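Long-range contact in zinc transport protein ZntB (Vibrio parahaemolyticus RIMD 2210633, PDB 3CK6), which probably acts as a homopentameric zinc–proton symporter of the CorA metal ion transporter family that mediates zinc uptake: residues F163-I174 against V233-R244. The protein carries 1 engineered substitution. Sequence-based numbering, arbitrary orientation.
Sequences FDVNDESTYNHI and VALFQDEIKHNR
F236 of helix 209-246 stacks on F163 in the aromatic centre of the loop 163-172; with CG anti to the backbone N (chi1 -170°), its ring is carried out from the helix toward the loop. The two rings form an offset stack, centroids 4.4 Å apart and planes at 7°. F163 CB adds a CH-pi contact, 3.5 Å from the F236 ring centroid and almost on the ring normal. The F236 edge also points at the face of Y171 in an offset edge-to-face pair, planes at 85°.

Further packing surrounds this core. I240 CD1 makes a CH-pi contact 3.9 Å from the Y171 ring centroid, while E168 CA covers the opposite face. H173 enters as a knob among V233, F236, Q237 and I240. V165 CG2 packs 3.7 Å from N243 CB.

The one salt bridge between the segments is long, E168 OE1 to R244 NH2 at 3.7 Å. Within the loop, Y171 OH donates to V165 O (2.6 Å) and D164 N to T170 OG1 (2.8 Å).

H173 also meets H242 of a neighbouring subunit. The contact thus packs the connection between helices 134-161 and 173-199 onto the long last helix of the CorA-type cytoplasmic funnel.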
loop_
_atom_site.group_PDB
_atom_site.type_symbol
_atom_site.label_atom_id
_atom_site.label_comp_id
_atom_site.label_asym_id
_atom_site.label_seq_id
_atom_site.Cartn_x
_atom_site.Cartn_y
_atom_site.Cartn_z
ATOM N N PHE E 163 -1.174 13.858 29.607
ATOM C CA PHE E 163 -1.050 12.450 30.024
ATOM C C PHE E 163 0.119 12.313 30.978
ATOM O O PHE E 163 1.248 12.686 30.651
ATOM C CB PHE E 163 -0.809 11.493 28.847
ATOM C CG PHE E 163 -2.006 11.273 27.959
ATOM C CD1 PHE E 163 -3.303 11.504 28.422
ATOM C CD2 PHE E 163 -1.830 10.799 26.652
ATOM C CE1 PHE E 163 -4.410 11.292 27.589
ATOM C CE2 PHE E 163 -2.928 10.585 25.811
ATOM C CZ PHE E 163 -4.217 10.837 26.282
ATOM N N ASP E 164 -0.166 11.774 32.157
ATOM C CA ASP E 164 0.858 11.495 33.146
ATOM C C ASP E 164 0.530 10.143 33.771
ATOM O O ASP E 164 -0.512 9.977 34.407
ATOM C CB ASP E 164 0.909 12.610 34.188
ATOM C CG ASP E 164 1.954 12.360 35.256
ATOM O OD1 ASP E 164 3.164 12.547 34.974
ATOM O OD2 ASP E 164 1.555 11.982 36.374
ATOM N N VAL E 165 1.423 9.183 33.547
ATOM C CA VAL E 165 1.204 7.782 33.911
ATOM C C VAL E 165 1.013 7.567 35.435
ATOM O O VAL E 165 0.374 6.598 35.863
ATOM C CB VAL E 165 2.326 6.873 33.308
ATOM C CG1 VAL E 165 3.697 7.169 33.935
ATOM C CG2 VAL E 165 1.968 5.395 33.427
ATOM N N ASN E 166 1.530 8.494 36.233
ATOM C CA ASN E 166 1.430 8.397 37.692
ATOM C C ASN E 166 0.229 9.141 38.280
ATOM O O ASN E 166 0.047 9.194 39.502
ATOM C CB ASN E 166 2.736 8.863 38.330
ATOM C CG ASN E 166 3.881 7.917 38.043
ATOM O OD1 ASN E 166 3.970 6.839 38.637
ATOM N ND2 ASN E 166 4.758 8.306 37.123
ATOM N N ASP E 167 -0.601 9.691 37.396
ATOM C CA ASP E 167 -1.762 10.458 37.807
ATOM C C ASP E 167 -2.984 9.956 37.048
ATOM O O ASP E 167 -3.243 10.390 35.921
ATOM C CB ASP E 167 -1.515 11.942 37.527
ATOM C CG ASP E 167 -2.579 12.848 38.116
ATOM O OD1 ASP E 167 -3.632 12.358 38.591
ATOM O OD2 ASP E 167 -2.354 14.076 38.094
ATOM N N GLU E 168 -3.725 9.044 37.677
ATOM C CA GLU E 168 -4.896 8.403 37.065
ATOM C C GLU E 168 -5.982 9.379 36.590
ATOM O O GLU E 168 -6.746 9.072 35.665
ATOM C CB GLU E 168 -5.476 7.350 38.010
ATOM C CG GLU E 168 -4.530 6.171 38.231
ATOM C CD GLU E 168 -5.006 5.216 39.296
ATOM O OE1 GLU E 168 -6.084 4.607 39.116
ATOM O OE2 GLU E 168 -4.298 5.062 40.314
ATOM N N SER E 169 -6.020 10.563 37.203
ATOM C CA SER E 169 -6.945 11.624 36.799
ATOM C C SER E 169 -6.685 12.148 35.374
ATOM O O SER E 169 -7.566 12.769 34.781
ATOM C CB SER E 169 -6.918 12.785 37.804
ATOM O OG SER E 169 -5.804 13.642 37.580
ATOM N N THR E 170 -5.487 11.896 34.835
ATOM C CA THR E 170 -5.118 12.353 33.477
ATOM C C THR E 170 -5.413 11.327 32.360
ATOM O O THR E 170 -5.121 11.577 31.184
ATOM C CB THR E 170 -3.624 12.818 33.384
ATOM O OG1 THR E 170 -2.746 11.686 33.304
ATOM C CG2 THR E 170 -3.234 13.702 34.571
ATOM N N TYR E 171 -6.007 10.194 32.730
ATOM C CA TYR E 171 -6.191 9.061 31.824
ATOM C C TYR E 171 -7.390 9.257 30.889
ATOM O O TYR E 171 -8.324 8.452 30.898
ATOM C CB TYR E 171 -6.385 7.766 32.628
ATOM C CG TYR E 171 -5.152 7.171 33.297
ATOM C CD1 TYR E 171 -3.987 7.917 33.501
ATOM C CD2 TYR E 171 -5.177 5.855 33.762
ATOM C CE1 TYR E 171 -2.863 7.350 34.135
ATOM C CE2 TYR E 171 -4.076 5.285 34.389
ATOM C CZ TYR E 171 -2.923 6.034 34.576
ATOM O OH TYR E 171 -1.843 5.450 35.202
ATOM N N ASN E 172 -7.360 10.311 30.074
ATOM C CA ASN E 172 -8.468 10.606 29.159
ATOM C C ASN E 172 -8.198 10.119 27.734
ATOM O O ASN E 172 -8.772 10.634 26.770
ATOM C CB ASN E 172 -8.777 12.105 29.155
ATOM C CG ASN E 172 -9.024 12.653 30.541
ATOM O OD1 ASN E 172 -9.907 12.187 31.265
ATOM N ND2 ASN E 172 -8.232 13.644 30.924
ATOM N N HIS E 173 -7.331 9.116 27.623
ATOM C CA HIS E 173 -6.847 8.630 26.332
ATOM C C HIS E 173 -7.870 7.799 25.572
ATOM O O HIS E 173 -7.804 7.706 24.342
ATOM C CB HIS E 173 -5.552 7.835 26.512
ATOM C CG HIS E 173 -5.636 6.772 27.561
ATOM N ND1 HIS E 173 -5.967 5.466 27.269
ATOM C CD2 HIS E 173 -5.439 6.821 28.899
ATOM C CE1 HIS E 173 -5.963 4.754 28.383
ATOM N NE2 HIS E 173 -5.648 5.554 29.384
ATOM N N ILE E 174 -8.811 7.195 26.293
ATOM C CA ILE E 174 -9.876 6.445 25.645
ATOM C C ILE E 174 -10.774 7.448 24.919
ATOM O O ILE E 174 -11.127 7.232 23.761
ATOM C CB ILE E 174 -10.704 5.574 26.624
ATOM C CG1 ILE E 174 -9.863 4.420 27.229
ATOM C CG2 ILE E 174 -11.983 5.056 25.946
ATOM C CD1 ILE E 174 -9.350 3.349 26.230
ATOM N N VAL E 233 -1.424 8.019 21.657
ATOM C CA VAL E 233 -2.399 7.353 22.537
ATOM C C VAL E 233 -2.006 5.897 22.792
ATOM O O VAL E 233 -2.060 5.421 23.933
ATOM C CB VAL E 233 -3.850 7.436 21.993
ATOM C CG1 VAL E 233 -4.788 6.662 22.907
ATOM C CG2 VAL E 233 -4.310 8.886 21.897
ATOM N N ALA E 234 -1.620 5.200 21.725
ATOM C CA ALA E 234 -1.090 3.830 21.806
ATOM C C ALA E 234 0.118 3.710 22.744
ATOM O O ALA E 234 0.235 2.732 23.507
ATOM C CB ALA E 234 -0.755 3.301 20.406
ATOM N N LEU E 235 0.999 4.710 22.717
ATOM C CA LEU E 235 2.176 4.714 23.579
ATOM C C LEU E 235 1.815 4.957 25.042
ATOM O O LEU E 235 2.413 4.344 25.934
ATOM C CB LEU E 235 3.229 5.728 23.104
ATOM C CG LEU E 235 4.531 5.915 23.912
ATOM C CD1 LEU E 235 5.241 4.614 24.243
ATOM C CD2 LEU E 235 5.459 6.794 23.099
ATOM N N PHE E 236 0.865 5.854 25.294
ATOM C CA PHE E 236 0.414 6.072 26.663
ATOM C C PHE E 236 -0.266 4.823 27.233
ATOM O O PHE E 236 -0.148 4.552 28.421
ATOM C CB PHE E 236 -0.472 7.313 26.799
ATOM C CG PHE E 236 -0.759 7.693 28.234
ATOM C CD1 PHE E 236 0.290 7.956 29.126
ATOM C CD2 PHE E 236 -2.073 7.776 28.703
ATOM C CE1 PHE E 236 0.029 8.289 30.455
ATOM C CE2 PHE E 236 -2.342 8.121 30.035
ATOM C CZ PHE E 236 -1.293 8.372 30.909
ATOM N N GLN E 237 -0.945 4.059 26.373
ATOM C CA GLN E 237 -1.506 2.751 26.747
ATOM C C GLN E 237 -0.422 1.743 27.140
ATOM O O GLN E 237 -0.587 0.985 28.114
ATOM C CB GLN E 237 -2.405 2.205 25.634
ATOM C CG GLN E 237 -3.722 2.975 25.504
ATOM C CD GLN E 237 -4.588 2.526 24.331
ATOM O OE1 GLN E 237 -5.795 2.284 24.488
ATOM N NE2 GLN E 237 -3.980 2.411 23.152
ATOM N N ASP E 238 0.690 1.748 26.403
ATOM C CA ASP E 238 1.882 0.963 26.772
ATOM C C ASP E 238 2.504 1.442 28.086
ATOM O O ASP E 238 2.969 0.625 28.878
ATOM C CB ASP E 238 2.953 0.991 25.667
ATOM C CG ASP E 238 2.545 0.214 24.419
ATOM O OD1 ASP E 238 3.242 0.357 23.391
ATOM O OD2 ASP E 238 1.533 -0.522 24.447
ATOM N N GLU E 239 2.527 2.759 28.296
ATOM C CA GLU E 239 3.026 3.357 29.544
ATOM C C GLU E 239 2.271 2.848 30.773
ATOM O O GLU E 239 2.885 2.401 31.753
ATOM C CB GLU E 239 2.926 4.882 29.485
ATOM C CG GLU E 239 4.251 5.601 29.445
ATOM C CD GLU E 239 4.120 7.092 29.716
ATOM O OE1 GLU E 239 3.638 7.829 28.825
ATOM O OE2 GLU E 239 4.515 7.531 30.815
ATOM N N ILE E 240 0.943 2.925 30.700
ATOM C CA ILE E 240 0.047 2.450 31.758
ATOM C C ILE E 240 0.231 0.958 32.036
ATOM O O ILE E 240 0.403 0.559 33.187
ATOM C CB ILE E 240 -1.433 2.743 31.408
ATOM C CG1 ILE E 240 -1.690 4.248 31.421
ATOM C CG2 ILE E 240 -2.398 2.011 32.383
ATOM C CD1 ILE E 240 -2.983 4.659 30.744
ATOM N N LYS E 241 0.204 0.150 30.979
ATOM C CA LYS E 241 0.291 -1.305 31.093
ATOM C C LYS E 241 1.581 -1.737 31.789
ATOM O O LYS E 241 1.557 -2.591 32.688
ATOM C CB LYS E 241 0.187 -1.941 29.707
ATOM C CG LYS E 241 -0.792 -3.106 29.604
ATOM C CD LYS E 241 -0.104 -4.462 29.774
ATOM C CE LYS E 241 -0.946 -5.609 29.192
ATOM N NZ LYS E 241 -0.977 -5.609 27.684
ATOM N N HIS E 242 2.691 -1.122 31.385
ATOM C CA HIS E 242 4.004 -1.355 31.981
ATOM C C HIS E 242 4.025 -0.946 33.459
ATOM O O HIS E 242 4.420 -1.732 34.320
ATOM C CB HIS E 242 5.072 -0.585 31.195
ATOM C CG HIS E 242 6.464 -1.104 31.385
ATOM N ND1 HIS E 242 7.365 -0.524 32.253
ATOM C CD2 HIS E 242 7.116 -2.139 30.803
ATOM C CE1 HIS E 242 8.511 -1.180 32.202
ATOM N NE2 HIS E 242 8.386 -2.165 31.330
ATOM N N ASN E 243 3.576 0.274 33.739
ATOM C CA ASN E 243 3.502 0.820 35.096
ATOM C C ASN E 243 2.653 -0.036 36.051
ATOM O O ASN E 243 2.968 -0.154 37.240
ATOM C CB ASN E 243 2.976 2.262 35.027
ATOM C CG ASN E 243 2.935 2.953 36.379
ATOM O OD1 ASN E 243 1.997 2.769 37.154
ATOM N ND2 ASN E 243 3.935 3.786 36.651
ATOM N N ARG E 244 1.598 -0.642 35.511
ATOM C CA ARG E 244 0.608 -1.368 36.300
ATOM C C ARG E 244 1.131 -2.702 36.822
ATOM O O ARG E 244 1.061 -2.970 38.025
ATOM C CB ARG E 244 -0.672 -1.576 35.483
ATOM C CG ARG E 244 -1.943 -1.460 36.295
ATOM C CD ARG E 244 -3.026 -0.772 35.487
ATOM N NE ARG E 244 -3.642 0.311 36.251
ATOM C CZ ARG E 244 -4.530 1.177 35.766
ATOM N NH1 ARG E 244 -4.943 1.095 34.505
ATOM N NH2 ARG E 244 -5.019 2.126 36.555
#